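Side-chain contact in aminopeptidase (Aneurinibacillus sp. AM-1, PDB 5IB9), which probably acts as a zinc-dependent aminopeptidase of the M28 family, trimming residues from peptide N-termini, and forms a dimer: residues Q47-S50 with H54-V57. Residues are numbered along the deposited sequence; the frame is centred on the assembly and turned at random.
Sequences QFKS and HVEV
Within the helix, away from where Phe48 and Lys49 meet Val55, the hydroxyl of Ser50 donates from OG to Gln47 O at 2.7 Å. It approaches in the carbonyl plane, on a lone pair, with an angle of 125° at the oxygen, and the bond reaches back three residues in the last turn of helix 35-50. No hydrogen bond joins the two segments; they are held by apolar contact, and one methyl does the touching. The bond from CA to CB of Val55 points toward the helix, and its CG2 lies 3.5 Å from Phe48 CB, at the root of that side chain, oblique to the ring. Val55 CG2 is also 3.9 Å from Lys49 CG, resting on two consecutive helix residues. The valine's rotation explains this: with CG1 anti to the backbone N (chi1 176°), CG2 is the branch presented to the helix. Lys49 runs extended beyond CG and passes Val55 at about a right angle, offering its CG methylene to the methyl while its NZ makes a salt bridge with Glu45, one turn back. This is plain packing of a helix's last turn on the strand that follows after a three-residue link; no residue of the catalytic zinc site takes part. The beginning of strand 55-66 touches the second subunit, where Glu56 OE2 hydrogen-bonds Ser287 OG. Strand 55-66 pairs antiparallel with strand 187-210, Glu56 bonding Ile207 through the backbone. Phe48 is buried, and Val206 and Ala208 of strand 187-210 and Leu249 and Ala252 of helix 238-256 pack on it too.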
loop_
_atom_site.group_PDB
_atom_site.type_symbol
_atom_site.label_atom_id
_atom_site.label_comp_id
_atom_site.label_asym_id
_atom_site.label_seq_id
_atom_site.Cartn_x
_atom_site.Cartn_y
_atom_site.Cartn_z
ATOM N N GLN A 47 10.915 22.584 12.383
ATOM C CA GLN A 47 10.990 22.632 13.847
ATOM C C GLN A 47 11.810 21.487 14.390
ATOM O O GLN A 47 12.703 21.659 15.250
ATOM C CB GLN A 47 9.630 22.607 14.537
ATOM C CG GLN A 47 8.711 23.737 14.099
ATOM C CD GLN A 47 9.354 25.094 13.788
ATOM O OE1 GLN A 47 9.289 25.544 12.591
ATOM N NE2 GLN A 47 9.975 25.715 14.780
ATOM N N PHE A 48 11.599 20.272 13.849
ATOM C CA PHE A 48 12.394 19.207 14.355
ATOM C C PHE A 48 13.879 19.441 14.088
ATOM O O PHE A 48 14.704 19.128 14.917
ATOM C CB PHE A 48 12.040 17.874 13.657
ATOM C CG PHE A 48 10.744 17.183 14.144
ATOM C CD1 PHE A 48 10.505 16.853 15.459
ATOM C CD2 PHE A 48 9.761 16.853 13.175
ATOM C CE1 PHE A 48 9.370 16.121 15.864
ATOM C CE2 PHE A 48 8.651 16.083 13.587
ATOM C CZ PHE A 48 8.467 15.758 14.908
ATOM N N LYS A 49 14.181 19.957 12.898
ATOM C CA LYS A 49 15.603 20.191 12.585
ATOM C C LYS A 49 16.127 21.209 13.566
ATOM O O LYS A 49 17.348 21.091 13.957
ATOM C CB LYS A 49 15.772 20.692 11.161
ATOM C CG LYS A 49 15.733 19.640 10.136
ATOM C CD LYS A 49 15.890 20.426 8.756
ATOM C CE LYS A 49 15.704 19.612 7.536
ATOM N NZ LYS A 49 15.735 20.651 6.337
ATOM N N SER A 50 15.346 22.203 13.937
ATOM C CA SER A 50 15.838 23.253 14.865
ATOM C C SER A 50 16.207 22.729 16.245
ATOM O O SER A 50 16.952 23.392 17.009
ATOM C CB SER A 50 14.904 24.381 14.985
ATOM O OG SER A 50 13.808 24.086 15.879
ATOM N N HIS A 54 17.796 14.934 12.828
ATOM C CA HIS A 54 17.737 14.524 11.394
ATOM C C HIS A 54 16.263 14.088 11.101
ATOM O O HIS A 54 15.622 13.336 11.877
ATOM C CB HIS A 54 18.763 13.410 11.131
ATOM C CG HIS A 54 18.745 12.898 9.732
ATOM N ND1 HIS A 54 18.170 11.690 9.395
ATOM C CD2 HIS A 54 19.245 13.420 8.587
ATOM C CE1 HIS A 54 18.313 11.493 8.098
ATOM N NE2 HIS A 54 18.947 12.536 7.581
ATOM N N VAL A 55 15.793 14.548 9.974
ATOM C CA VAL A 55 14.319 14.368 9.708
ATOM C C VAL A 55 14.192 13.661 8.376
ATOM O O VAL A 55 14.991 13.910 7.451
ATOM C CB VAL A 55 13.694 15.774 9.657
ATOM C CG1 VAL A 55 12.209 15.654 9.282
ATOM C CG2 VAL A 55 13.782 16.402 11.024
ATOM N N GLU A 56 13.273 12.727 8.269
ATOM C CA GLU A 56 12.924 12.165 6.973
ATOM C C GLU A 56 11.470 12.516 6.653
ATOM O O GLU A 56 10.626 12.643 7.551
ATOM C CB GLU A 56 12.952 10.639 7.090
ATOM C CG GLU A 56 14.494 10.263 7.321
ATOM C CD GLU A 56 15.467 10.457 6.064
ATOM O OE1 GLU A 56 16.704 10.362 6.268
ATOM O OE2 GLU A 56 15.061 10.788 4.894
ATOM N N VAL A 57 11.180 12.640 5.358
ATOM C CA VAL A 57 9.794 12.993 4.901
ATOM C C VAL A 57 9.404 11.830 4.016
ATOM O O VAL A 57 9.978 11.609 2.947
ATOM C CB VAL A 57 9.770 14.302 4.233
ATOM C CG1 VAL A 57 8.346 14.582 3.709
ATOM C CG2 VAL A 57 10.055 15.448 5.236
#